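Local coordinates for protease (Penicillium cyclopium, PDB 5Z6O), which cleaves proteins as a subtilisin-family serine endopeptidase of the proteinase K kind, its substrates probably including casein, gelatin and type IV collagen, at residues Ala1-Arg6 with Tyr26-Thr31; Pro9-Ser14 with Lys210-Ala215; Ile36-Val41 with Lys90-Val95; Gly236-Leu241 with Ala254-Asp259; Asp259-Ile264 with Leu275-Ile280. All blocks are in the same frame, centred on the assembly; numbering follows the deposited sequence. Where two conformers were deposited one is given.

Interaction 1: Ala1-Arg6 with Tyr26-Thr31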
# COMPACT_ATOMS: atom_id res chain seq x y z
N ALA A 1 -9.45 21.71 -1.85
CA ALA A 1 -10.08 21.95 -3.15
C ALA A 1 -9.70 20.81 -4.09
O ALA A 1 -8.70 20.16 -3.85
CB ALA A 1 -9.64 23.26 -3.72
N ASN A 2 -10.50 20.55 -5.13
CA ASN A 2 -10.22 19.44 -6.04
C ASN A 2 -9.03 19.74 -6.92
O ASN A 2 -8.93 20.83 -7.49
CB ASN A 2 -11.42 19.14 -6.91
CG ASN A 2 -12.49 18.37 -6.19
OD1 ASN A 2 -12.48 18.25 -4.97
ND2 ASN A 2 -13.43 17.86 -6.96
N VAL A 3 -8.11 18.78 -7.03
CA VAL A 3 -6.98 18.82 -7.94
C VAL A 3 -7.22 17.72 -8.95
O VAL A 3 -7.75 16.64 -8.61
CB VAL A 3 -5.63 18.60 -7.21
CG1 VAL A 3 -4.44 18.70 -8.17
CG2 VAL A 3 -5.50 19.60 -6.10
N VAL A 4 -6.85 17.96 -10.21
CA VAL A 4 -7.06 16.96 -11.25
C VAL A 4 -5.72 16.65 -11.90
O VAL A 4 -5.00 17.56 -12.30
CB VAL A 4 -8.06 17.43 -12.34
CG1 VAL A 4 -8.18 16.34 -13.43
CG2 VAL A 4 -9.41 17.73 -11.76
N GLN A 5 -5.37 15.37 -11.96
CA GLN A 5 -4.20 14.91 -12.69
C GLN A 5 -4.73 14.29 -13.98
O GLN A 5 -5.23 13.16 -13.96
CB GLN A 5 -3.39 13.89 -11.90
CG GLN A 5 -2.22 13.36 -12.73
CD GLN A 5 -1.36 12.34 -11.97
OE1 GLN A 5 -1.79 11.82 -10.96
NE2 GLN A 5 -0.17 12.03 -12.50
N ARG A 6 -4.64 15.00 -15.09
CA ARG A 6 -5.24 14.48 -16.31
C ARG A 6 -4.37 13.42 -16.97
O ARG A 6 -3.14 13.49 -16.94
CB ARG A 6 -5.51 15.63 -17.30
CG ARG A 6 -6.66 16.46 -16.78
CD ARG A 6 -7.26 17.37 -17.82
NE ARG A 6 -8.01 18.39 -17.13
CZ ARG A 6 -9.31 18.34 -16.85
NH1 ARG A 6 -10.05 17.29 -17.20
NH2 ARG A 6 -9.87 19.35 -16.21
N TYR A 26 -7.18 11.45 -12.61
CA TYR A 26 -7.20 11.22 -11.16
C TYR A 26 -7.59 12.51 -10.45
O TYR A 26 -6.94 13.55 -10.64
CB TYR A 26 -5.83 10.70 -10.72
CG TYR A 26 -5.68 10.52 -9.22
CD1 TYR A 26 -6.71 9.99 -8.45
CD2 TYR A 26 -4.48 10.84 -8.58
CE1 TYR A 26 -6.55 9.83 -7.04
CE2 TYR A 26 -4.32 10.67 -7.20
CZ TYR A 26 -5.36 10.16 -6.46
OH TYR A 26 -5.22 10.01 -5.08
N VAL A 27 -8.66 12.47 -9.66
CA VAL A 27 -9.22 13.65 -9.00
C VAL A 27 -9.14 13.42 -7.49
O VAL A 27 -9.59 12.38 -7.01
CB VAL A 27 -10.69 13.89 -9.41
CG1 VAL A 27 -11.20 15.17 -8.77
CG2 VAL A 27 -10.81 13.95 -10.93
N TYR A 28 -8.58 14.40 -6.77
CA TYR A 28 -8.32 14.21 -5.34
C TYR A 28 -8.31 15.57 -4.66
O TYR A 28 -8.05 16.59 -5.28
CB TYR A 28 -6.98 13.46 -5.10
CG TYR A 28 -5.77 14.20 -5.65
CD1 TYR A 28 -5.38 14.09 -6.99
CD2 TYR A 28 -5.04 15.05 -4.83
CE1 TYR A 28 -4.28 14.80 -7.50
CE2 TYR A 28 -3.93 15.75 -5.31
CZ TYR A 28 -3.58 15.64 -6.65
OH TYR A 28 -2.48 16.31 -7.05
N ASP A 29 -8.59 15.59 -3.37
CA ASP A 29 -8.53 16.85 -2.62
C ASP A 29 -7.09 17.31 -2.41
O ASP A 29 -6.20 16.50 -2.14
CB ASP A 29 -9.19 16.67 -1.25
CG ASP A 29 -9.28 17.96 -0.51
OD1 ASP A 29 -10.15 18.75 -0.91
OD2 ASP A 29 -8.44 18.21 0.39
N SER A 30 -6.87 18.62 -2.49
CA SER A 30 -5.52 19.18 -2.43
C SER A 30 -4.78 18.87 -1.14
O SER A 30 -3.55 19.00 -1.12
CB SER A 30 -5.56 20.69 -2.60
OG SER A 30 -6.36 21.22 -1.55
N THR A 31 -5.47 18.47 -0.07
CA THR A 31 -4.74 18.10 1.16
C THR A 31 -3.74 16.98 0.86
O THR A 31 -2.63 16.98 1.40
CB THR A 31 -5.69 17.67 2.28
OG1 THR A 31 -6.65 16.75 1.78
CG2 THR A 31 -6.40 18.89 2.91
O HOH W 1 -12.30 18.40 -2.20
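Val3 sits over one face of the Tyr28 ring, its CB 4.0 Å from the ring centroid in a CH-pi contact displaced toward the rim. The CG1 branch leans toward the hydroxyl end, 3.5 Å from Tyr28 CZ, while the CG2 branch meets Ser30 CB at 3.7 Å. Tyr28 CG stands between its own backbone N and carbonyl carbon (chi1 61°), which brings the ring over toward Val3 on the adjacent strand. The same two residues form an antiparallel hydrogen-bonded pair: Val3 N reaches Tyr28 O at 2.8 Å, nearly straight (170°), and Tyr28 N answers to Val3 O. Gln5 and Tyr26 make the next such pair, with Gln5 N 2.7 Å from Tyr26 O. The extended Gln5 side chain brings OE1 to the Tyr26 ring edge, near its plane and 3.7 Å from CD2. Lys90 NZ and Lys85 O hold the two ends of that amide, and Tyr26 OH is bonded to Val88 O. On the other side of the sheet, Val4 and Val27 lie side by side. The terminal amine is tied down as well: Ala1 N makes a salt bridge to Asp29 OD1 (3.2 Å), met from above the carboxylate plane, and a hydrogen bond to Ser30 OG. Asp29 OD2 meanwhile closes an Asx turn on Thr31 N. Together this is a two-stranded antiparallel ribbon that fastens the chain's N terminus to the outside of the subtilase body.

Interaction 2: Pro9-Ser14 with Lys210-Ala215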
# COMPACT_ATOMS: atom_id res chain seq x y z
N PRO A 9 -0.72 8.51 -15.47
CA PRO A 9 0.14 7.52 -16.14
C PRO A 9 -0.04 6.09 -15.66
O PRO A 9 0.67 5.20 -16.14
CB PRO A 9 1.55 8.03 -15.81
CG PRO A 9 1.40 8.75 -14.54
CD PRO A 9 0.04 9.42 -14.60
N SER A 10 -0.94 5.84 -14.71
CA SER A 10 -1.27 4.47 -14.33
C SER A 10 -2.79 4.41 -14.20
O SER A 10 -3.36 5.27 -13.52
CB SER A 10 -0.61 4.07 -13.00
OG SER A 10 -0.98 2.73 -12.67
N TRP A 11 -3.43 3.40 -14.82
CA TRP A 11 -4.89 3.28 -14.77
C TRP A 11 -5.40 3.14 -13.34
O TRP A 11 -6.53 3.52 -13.06
CB TRP A 11 -5.39 2.08 -15.63
CG TRP A 11 -5.05 0.74 -15.04
CD1 TRP A 11 -3.91 0.00 -15.24
CD2 TRP A 11 -5.85 -0.02 -14.13
NE1 TRP A 11 -3.95 -1.16 -14.50
CE2 TRP A 11 -5.12 -1.18 -13.78
CE3 TRP A 11 -7.10 0.20 -13.54
CZ2 TRP A 11 -5.62 -2.14 -12.90
CZ3 TRP A 11 -7.58 -0.79 -12.64
CH2 TRP A 11 -6.86 -1.94 -12.37
N GLY A 12 -4.57 2.64 -12.42
CA GLY A 12 -5.05 2.44 -11.05
C GLY A 12 -5.40 3.74 -10.35
O GLY A 12 -6.37 3.81 -9.58
N LEU A 13 -4.64 4.81 -10.62
CA LEU A 13 -4.95 6.10 -10.03
C LEU A 13 -6.31 6.59 -10.48
O LEU A 13 -7.16 6.98 -9.67
CB LEU A 13 -3.88 7.13 -10.41
CG LEU A 13 -2.47 6.84 -9.89
CD1 LEU A 13 -1.56 7.98 -10.35
CD2 LEU A 13 -2.44 6.76 -8.34
N SER A 14 -6.53 6.64 -11.79
CA SER A 14 -7.81 7.18 -12.23
C SER A 14 -8.95 6.26 -11.85
O SER A 14 -10.07 6.74 -11.65
CB SER A 14 -7.78 7.42 -13.74
OG SER A 14 -7.11 6.37 -14.38
N LYS A 210 -3.04 -5.12 -11.40
CA LYS A 210 -2.46 -5.69 -12.62
C LYS A 210 -2.06 -4.57 -13.55
O LYS A 210 -2.86 -3.65 -13.81
CB LYS A 210 -3.44 -6.63 -13.32
CG LYS A 210 -2.89 -7.16 -14.66
CD LYS A 210 -3.84 -8.21 -15.26
CE LYS A 210 -3.22 -8.84 -16.52
NZ LYS A 210 -3.47 -7.97 -17.67
N ASP A 211 -0.81 -4.64 -14.04
CA ASP A 211 -0.24 -3.64 -14.96
C ASP A 211 -0.30 -2.24 -14.35
O ASP A 211 -0.88 -1.31 -14.92
CB ASP A 211 -0.91 -3.68 -16.35
CG ASP A 211 -0.68 -5.01 -17.05
OD1 ASP A 211 0.41 -5.57 -16.90
OD2 ASP A 211 -1.59 -5.52 -17.71
N ILE A 212 0.39 -2.10 -13.22
CA ILE A 212 0.45 -0.84 -12.47
C ILE A 212 1.81 -0.20 -12.75
O ILE A 212 2.85 -0.83 -12.56
CB ILE A 212 0.27 -1.09 -10.96
CG1 ILE A 212 -1.10 -1.71 -10.67
CG2 ILE A 212 0.53 0.22 -10.19
CD1 ILE A 212 -2.25 -0.79 -11.13
N THR A 213 1.81 1.04 -13.24
CA THR A 213 3.04 1.75 -13.58
C THR A 213 3.45 2.68 -12.43
O THR A 213 2.62 3.44 -11.91
CB THR A 213 2.83 2.55 -14.86
OG1 THR A 213 2.45 1.63 -15.90
CG2 THR A 213 4.12 3.34 -15.28
N ALA A 214 4.74 2.64 -12.07
CA ALA A 214 5.23 3.52 -11.00
C ALA A 214 6.75 3.67 -11.13
O ALA A 214 7.37 3.08 -12.02
CB ALA A 214 4.86 2.97 -9.61
N ALA A 215 7.35 4.44 -10.22
CA ALA A 215 8.78 4.75 -10.30
C ALA A 215 9.64 3.50 -10.12
O ALA A 215 9.27 2.55 -9.43
CB ALA A 215 9.14 5.77 -9.21
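Lys210 O receives Trp11 NE1 at 2.8 Å, the oxygen lying in the indole plane and the donor lined up with the carbonyl bond. The next carbonyl, Asp211 O, also lies near the ring plane and takes a second, weak share of the same N-H at 3.1 Å. Trp11 CG occupies the position between its backbone N and carbonyl carbon (chi1 71°), turning the pyrrole edge to these two oxygens. A phenylalanine in place of Trp11 would probably leave Lys210 O without its indole donor and the ring free to shift against the chain. Asp211 and Ile212 together face Leu224, a G1 beta bulge opening the antiparallel pair of strands 212-215 and 221-224. Beyond it, Ile212 CD1 comes obliquely against the indole, 3.9 Å from Trp11 CE2, and also approaches Gly12 CA at 4.3 Å. The CG2 branch of Ile212 lies 3.8 Å from Ser10 OG. Ser10, at the N-cap position of helix 11-16, directs its OG to the strand, where Thr213 N gives it a weak hydrogen bond of 3.3 Å. Thr213 CB rests 3.7 Å from Pro9 O, while its OG1 is bonded to Thr223 OG1.

Interaction 3: Ile36-Val41 with Lys90-Val95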
# COMPACT_ATOMS: atom_id res chain seq x y z
N ILE A 36 1.10 13.13 6.81
CA ILE A 36 1.01 11.72 7.18
C ILE A 36 2.30 11.01 6.78
O ILE A 36 2.80 11.22 5.67
CB ILE A 36 -0.19 11.03 6.51
CG1 ILE A 36 -1.46 11.81 6.80
CG2 ILE A 36 -0.31 9.59 7.03
CD1 ILE A 36 -1.78 11.91 8.31
N VAL A 37 2.82 10.14 7.65
CA VAL A 37 4.03 9.37 7.38
C VAL A 37 3.63 7.98 6.91
O VAL A 37 2.79 7.32 7.55
CB VAL A 37 4.91 9.28 8.63
CG1 VAL A 37 6.15 8.44 8.34
CG2 VAL A 37 5.28 10.70 9.09
N ILE A 38 4.21 7.53 5.81
CA ILE A 38 4.00 6.18 5.28
C ILE A 38 5.31 5.42 5.39
O ILE A 38 6.31 5.80 4.77
CB ILE A 38 3.54 6.22 3.82
CG1 ILE A 38 2.19 6.94 3.68
CG2 ILE A 38 3.39 4.80 3.32
CD1 ILE A 38 1.82 7.30 2.21
N TYR A 39 5.29 4.29 6.10
CA TYR A 39 6.47 3.43 6.17
C TYR A 39 6.38 2.36 5.09
O TYR A 39 5.45 1.55 5.10
CB TYR A 39 6.57 2.77 7.54
CG TYR A 39 6.77 3.76 8.65
CD1 TYR A 39 8.06 4.20 8.99
CD2 TYR A 39 5.67 4.26 9.37
CE1 TYR A 39 8.27 5.10 10.00
CE2 TYR A 39 5.87 5.20 10.39
CZ TYR A 39 7.17 5.60 10.69
OH TYR A 39 7.36 6.51 11.70
N GLY A 40 7.36 2.33 4.20
CA GLY A 40 7.42 1.32 3.15
C GLY A 40 8.32 0.19 3.60
O GLY A 40 9.54 0.36 3.68
N VAL A 41 7.74 -0.96 3.92
CA VAL A 41 8.49 -2.09 4.48
C VAL A 41 8.74 -3.06 3.33
O VAL A 41 7.84 -3.83 2.95
CB VAL A 41 7.71 -2.75 5.63
CG1 VAL A 41 8.47 -3.94 6.18
CG2 VAL A 41 7.42 -1.73 6.75
N LYS A 90 -0.07 12.45 -2.76
CA LYS A 90 1.06 13.11 -3.41
C LYS A 90 1.83 14.06 -2.50
O LYS A 90 2.86 14.57 -2.93
CB LYS A 90 0.57 13.86 -4.65
CG LYS A 90 -0.02 12.90 -5.70
CD LYS A 90 -0.34 13.60 -6.99
CE LYS A 90 -1.13 12.66 -7.87
NZ LYS A 90 -0.30 11.64 -8.55
N LYS A 91 1.37 14.31 -1.27
CA LYS A 91 2.11 15.16 -0.32
C LYS A 91 2.50 14.44 0.95
O LYS A 91 3.06 15.07 1.86
CB LYS A 91 1.27 16.41 0.05
CG LYS A 91 1.15 17.35 -1.15
CD LYS A 91 0.36 18.60 -0.79
CE LYS A 91 0.55 19.68 -1.84
NZ LYS A 91 -0.37 20.82 -1.50
N ALA A 92 2.24 13.14 1.04
CA ALA A 92 2.61 12.37 2.22
C ALA A 92 4.12 12.28 2.33
O ALA A 92 4.86 12.47 1.35
CB ALA A 92 1.99 10.96 2.17
N SER A 93 4.60 12.02 3.56
CA SER A 93 6.00 11.68 3.79
C SER A 93 6.19 10.17 3.71
O SER A 93 5.30 9.40 4.09
CB SER A 93 6.46 12.15 5.17
OG SER A 93 6.26 13.54 5.34
N VAL A 94 7.36 9.75 3.21
CA VAL A 94 7.64 8.34 2.97
C VAL A 94 8.94 7.98 3.67
O VAL A 94 9.92 8.72 3.56
CB VAL A 94 7.77 8.04 1.46
CG1 VAL A 94 8.06 6.58 1.26
CG2 VAL A 94 6.53 8.38 0.80
N VAL A 95 8.97 6.83 4.36
CA VAL A 95 10.14 6.39 5.10
C VAL A 95 10.51 4.99 4.63
O VAL A 95 9.68 4.07 4.68
CB VAL A 95 9.90 6.42 6.62
CG1 VAL A 95 11.15 5.96 7.33
CG2 VAL A 95 9.56 7.83 7.08
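Ile36, Ile38 and Gly40 exchange backbone bonds with Ser93 and Val95 in a parallel ladder, the two strand segments running 28° apart: Ser93 N to Ile36 O and Val95 N to Ile38 O, each 2.9 Å, alternate with Ile38 N to Ser93 O (2.8 Å) and Gly40 N to Val95 O (2.9 Å). On one face Val95 stands alongside Tyr39, pointing the same way, with its CB 3.7 Å from Tyr39 CD1. Its CG2 reaches toward Val37, which is modelled in two conformers. With CG anti to the carbonyl carbon (chi1 -64°) the Tyr39 ring runs out against helix 108-124, where its OH is bonded to Asp121 OD2. A leucine replacing Tyr39 would probably leave Asp121 without its phenolic partner and lose the outer ring's packing on helix 108-124. On the opposite face Ile38 CD1 meets Ala92 CB at 3.7 Å and packs on Ala239 of helix 227-245, while Val94 touches Ala78 and Ala82 of helix 73-82. Helices thus cover both sides, as in the alpha/beta fold of subtilases, and strand 37-42 carries at its C-terminal end Asp42, probably the aspartate of the charge relay system.

Interaction 4: Gly236-Leu241 with Ala254-Asp259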
# COMPACT_ATOMS: atom_id res chain seq x y z
N GLY A 236 -1.83 4.56 0.38
CA GLY A 236 -1.98 5.96 0.01
C GLY A 236 -3.37 6.49 0.32
O GLY A 236 -3.52 7.63 0.77
N ALA A 237 -4.42 5.70 0.03
CA ALA A 237 -5.76 6.18 0.32
C ALA A 237 -5.96 6.40 1.82
O ALA A 237 -6.69 7.32 2.22
CB ALA A 237 -6.81 5.19 -0.22
N ALA A 238 -5.37 5.54 2.66
CA ALA A 238 -5.50 5.77 4.09
C ALA A 238 -4.84 7.07 4.49
O ALA A 238 -5.39 7.84 5.27
CB ALA A 238 -4.88 4.61 4.88
N ALA A 239 -3.64 7.34 3.95
CA ALA A 239 -2.98 8.60 4.31
C ALA A 239 -3.81 9.79 3.84
O ALA A 239 -4.00 10.77 4.58
CB ALA A 239 -1.56 8.62 3.70
N TYR A 240 -4.36 9.69 2.63
CA TYR A 240 -5.27 10.70 2.10
C TYR A 240 -6.46 10.95 3.03
O TYR A 240 -6.80 12.10 3.35
CB TYR A 240 -5.71 10.22 0.74
CG TYR A 240 -6.76 11.05 0.07
CD1 TYR A 240 -6.42 12.27 -0.53
CD2 TYR A 240 -8.07 10.63 0.05
CE1 TYR A 240 -7.40 13.05 -1.14
CE2 TYR A 240 -9.07 11.39 -0.62
CZ TYR A 240 -8.71 12.58 -1.18
OH TYR A 240 -9.70 13.29 -1.79
N LEU A 241 -7.12 9.87 3.49
CA LEU A 241 -8.32 10.07 4.30
C LEU A 241 -7.96 10.58 5.68
O LEU A 241 -8.74 11.32 6.29
CB LEU A 241 -9.10 8.75 4.41
CG LEU A 241 -9.76 8.35 3.09
CD1 LEU A 241 -10.38 6.95 3.19
CD2 LEU A 241 -10.83 9.37 2.72
N ALA A 254 -11.83 0.28 8.18
CA ALA A 254 -13.29 0.21 8.14
C ALA A 254 -13.87 1.35 7.31
O ALA A 254 -14.86 1.14 6.58
CB ALA A 254 -13.86 0.24 9.56
N ARG A 255 -13.25 2.52 7.37
CA ARG A 255 -13.73 3.66 6.59
C ARG A 255 -13.50 3.45 5.09
O ARG A 255 -14.36 3.77 4.26
CB ARG A 255 -13.03 4.93 7.07
CG ARG A 255 -13.37 6.18 6.26
CD ARG A 255 -14.86 6.51 6.31
NE ARG A 255 -15.07 7.77 5.61
CZ ARG A 255 -16.21 8.15 5.08
NH1 ARG A 255 -16.29 9.31 4.45
NH2 ARG A 255 -17.27 7.34 5.17
N ILE A 256 -12.34 2.91 4.72
CA ILE A 256 -12.09 2.57 3.32
C ILE A 256 -13.08 1.53 2.83
O ILE A 256 -13.60 1.63 1.71
CB ILE A 256 -10.63 2.11 3.15
CG1 ILE A 256 -9.72 3.32 3.28
CG2 ILE A 256 -10.42 1.35 1.83
CD1 ILE A 256 -8.28 2.91 3.59
N VAL A 257 -13.40 0.54 3.66
CA VAL A 257 -14.35 -0.48 3.21
C VAL A 257 -15.74 0.13 3.03
O VAL A 257 -16.47 -0.21 2.08
CB VAL A 257 -14.36 -1.68 4.18
CG1 VAL A 257 -15.55 -2.58 3.88
CG2 VAL A 257 -12.99 -2.45 4.14
N GLN A 258 -16.11 1.08 3.90
CA GLN A 258 -17.40 1.75 3.82
C GLN A 258 -17.52 2.58 2.55
O GLN A 258 -18.58 2.63 1.91
CB GLN A 258 -17.60 2.63 5.06
CG GLN A 258 -18.87 3.41 5.08
CD GLN A 258 -19.01 4.27 6.33
OE1 GLN A 258 -18.06 4.94 6.76
NE2 GLN A 258 -20.21 4.26 6.92
N ASP A 259 -16.44 3.27 2.17
CA ASP A 259 -16.41 4.09 0.94
C ASP A 259 -16.38 3.24 -0.33
O ASP A 259 -16.74 3.72 -1.41
CB ASP A 259 -15.15 4.96 0.92
CG ASP A 259 -15.34 6.35 1.45
OD1 ASP A 259 -16.45 6.94 1.40
OD2 ASP A 259 -14.28 6.91 1.85
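Leu241 N bonds to Ala237 O at 2.9 Å, a backbone bond of the helix from which the Leu241 side chain points to Ile256. The contact is a near-perpendicular helix-helix packing in the subtilase fold: the axes of the two segments cross at 99° and come no nearer than 10.6 Å. Helix 227-245, whose first turn holds Ser228, probably the charge-relay serine, is here laid against helix 249-259, the next in the chain. Leucine and isoleucine do most of the work. The CD1 branch of Leu241 comes obliquely against Ile256 CG1 at 3.7 Å, and the same methyl lies 4.4 Å from Arg255 CG. Ile256 CG1 is placed anti to the carbonyl carbon (chi1 -73°) and the chain runs on extended, so that CD1 arrives beside Ala238, 4.0 Å from its CB; the small alanine lets the isoleucine end come close to the helix backbone. Ile256 is further enclosed by Leu205 and Leu276. Arg255 carries the polar contacts beside this packing: its NH2 gives Gln258 OE1 a 3.0 Å hydrogen bond, the oxygen lying in the guanidinium plane although the donor stands above the amide carbonyl plane. NH1 is salt-bridged to Glu245, at the C-terminal end of helix 227-245, which adds an ionic tie to the apolar packing. Asp259 OD1 lies over a guanidinium face, a long pairing of charges with no N-H directed at it. The other carboxylate oxygen, Asp259 OD2, is buried here without a partner in the model, 4.1 Å from Leu241 CD1.

Interaction 5: Asp259-Ile264 with Leu275-Ile280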
# COMPACT_ATOMS: atom_id res chain seq x y z
N ASP A 259 -16.44 3.27 2.17
CA ASP A 259 -16.41 4.09 0.94
C ASP A 259 -16.38 3.24 -0.33
O ASP A 259 -16.74 3.72 -1.41
CB ASP A 259 -15.15 4.96 0.92
CG ASP A 259 -15.34 6.35 1.45
OD1 ASP A 259 -16.45 6.94 1.40
OD2 ASP A 259 -14.28 6.91 1.85
N ALA A 260 -15.85 2.02 -0.25
CA ALA A 260 -15.60 1.21 -1.46
C ALA A 260 -16.90 0.84 -2.17
O ALA A 260 -17.95 0.69 -1.55
CB ALA A 260 -14.84 -0.08 -1.06
N ILE A 261 -16.82 0.65 -3.48
CA ILE A 261 -17.98 0.35 -4.33
C ILE A 261 -17.95 -1.11 -4.75
O ILE A 261 -16.88 -1.68 -4.98
CB ILE A 261 -18.01 1.28 -5.56
CG1 ILE A 261 -18.09 2.71 -5.06
CG2 ILE A 261 -19.22 1.00 -6.39
CD1 ILE A 261 -18.02 3.72 -6.13
N THR A 262 -19.13 -1.73 -4.84
CA THR A 262 -19.16 -3.15 -5.18
C THR A 262 -19.01 -3.29 -6.70
O THR A 262 -19.97 -3.41 -7.47
CB THR A 262 -20.44 -3.78 -4.64
OG1 THR A 262 -20.37 -3.85 -3.21
CG2 THR A 262 -20.60 -5.15 -5.15
N LYS A 263 -17.75 -3.25 -7.15
CA LYS A 263 -17.49 -3.20 -8.57
C LYS A 263 -16.85 -4.43 -9.16
O LYS A 263 -16.76 -4.51 -10.38
CB LYS A 263 -16.56 -2.03 -8.90
CG LYS A 263 -17.12 -0.80 -8.49
CD LYS A 263 -18.44 -0.62 -9.23
CE LYS A 263 -18.33 0.05 -10.63
NZ LYS A 263 -19.05 -0.71 -11.72
N ILE A 264 -16.30 -5.33 -8.34
CA ILE A 264 -15.52 -6.41 -8.91
C ILE A 264 -16.44 -7.45 -9.54
O ILE A 264 -17.45 -7.87 -8.94
CB ILE A 264 -14.62 -7.06 -7.85
CG1 ILE A 264 -13.65 -6.03 -7.30
CG2 ILE A 264 -13.79 -8.19 -8.48
CD1 ILE A 264 -12.69 -5.46 -8.33
N LEU A 275 -14.28 -2.48 -4.20
CA LEU A 275 -13.11 -1.91 -4.88
C LEU A 275 -12.82 -0.53 -4.29
O LEU A 275 -13.74 0.29 -4.18
CB LEU A 275 -13.38 -1.77 -6.38
CG LEU A 275 -12.22 -1.05 -7.16
CD1 LEU A 275 -10.91 -1.82 -7.06
CD2 LEU A 275 -12.65 -0.93 -8.62
N LEU A 276 -11.54 -0.25 -4.01
CA LEU A 276 -11.12 1.04 -3.46
C LEU A 276 -11.72 2.22 -4.23
O LEU A 276 -11.60 2.29 -5.45
CB LEU A 276 -9.60 1.13 -3.53
CG LEU A 276 -8.88 2.39 -3.00
CD1 LEU A 276 -9.24 2.59 -1.52
CD2 LEU A 276 -7.36 2.22 -3.24
N TYR A 277 -12.27 3.18 -3.48
CA TYR A 277 -12.83 4.43 -4.03
C TYR A 277 -12.53 5.55 -3.05
O TYR A 277 -12.76 5.37 -1.85
CB TYR A 277 -14.34 4.28 -4.21
CG TYR A 277 -15.00 5.53 -4.70
CD1 TYR A 277 -14.65 6.08 -5.94
CD2 TYR A 277 -15.95 6.17 -3.94
CE1 TYR A 277 -15.27 7.27 -6.38
CE2 TYR A 277 -16.57 7.32 -4.37
CZ TYR A 277 -16.23 7.87 -5.58
OH TYR A 277 -16.85 9.03 -5.99
N ASN A 278 -12.02 6.70 -3.52
CA ASN A 278 -11.56 7.74 -2.59
C ASN A 278 -12.67 8.68 -2.12
O ASN A 278 -12.38 9.56 -1.32
CB ASN A 278 -10.36 8.56 -3.19
CG ASN A 278 -10.77 9.53 -4.31
OD1 ASN A 278 -9.93 10.33 -4.76
ND2 ASN A 278 -11.99 9.46 -4.77
N GLY A 279 -13.91 8.51 -2.59
CA GLY A 279 -15.02 9.28 -2.06
C GLY A 279 -15.15 10.68 -2.62
O GLY A 279 -15.87 11.50 -2.03
N ILE A 280 -14.49 10.99 -3.72
CA ILE A 280 -14.37 12.38 -4.16
C ILE A 280 -15.68 12.87 -4.77
O ILE A 280 -15.96 14.07 -4.72
CB ILE A 280 -13.19 12.54 -5.14
CG1 ILE A 280 -12.87 14.02 -5.37
CG2 ILE A 280 -13.50 11.82 -6.45
CD1 ILE A 280 -12.14 14.68 -4.20
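Leu275 N donates to Ile261 O at 2.8 Å, and Ile261 N returns a longer bond of 3.2 Å to Leu275 O, making one antiparallel hydrogen-bonded pair. Ile261 O also takes a weak bond from Lys263 N, which closes an inverse gamma turn centred on Thr262. Just before the pair, Ala260 CB lies close to Leu275 O, at 3.3 Å. This is the short two-stranded ribbon of 261-262 and 274-275, in which the chain leaves helix 249-259, loops out and returns toward the C terminus. Beyond the bridge the packing centres on Tyr277. Ile261 CD1 lies over one face of its ring, 4.0 Å from the centroid and 18° off the normal, a CH-pi contact. The opposite face is met by Gly279 N, 3.3 Å above the plane toward the rim, and at the ring edge Asp259 O comes within 3.6 Å of CD2. With Tyr277 CG anti to the backbone N (chi1 177°) the ring is placed between these groups, and its OH is bonded to Asn281 N. Gly279 has a positive phi, and a CB there would stand near Asp259 OD1. On the other flank, Leu275 CB is met by Lys263 CB at 4.1 Å and by Ile264 CD1 at 4.2 Å. Leu275 also packs on Tyr206 of strand 205-208, and Lys274 NZ bonds to Ala260 O.

Interaction 3 and interaction 4 are the buried contacts: one pairs parallel strands of the central sheet, the other packs helices almost at right angles, and they meet where Ile36 and Ile38 lie on Ala239. Interactions 2 and 5 are partly buried, and interaction 1 is on the surface, where its backbone ladder is supplemented by a terminal salt bridge and water. Helix 11-16 of interaction 2 lies between the strands of interaction 1 in sequence, and Leu13 touches Tyr26 and Gln5. Interactions 4 and 5 share Asp259, and Leu276 packs on Ala237 and Ile256. Polar ties also reach across: Lys90 to Gln5 and Tyr240 OH to Asp29 N.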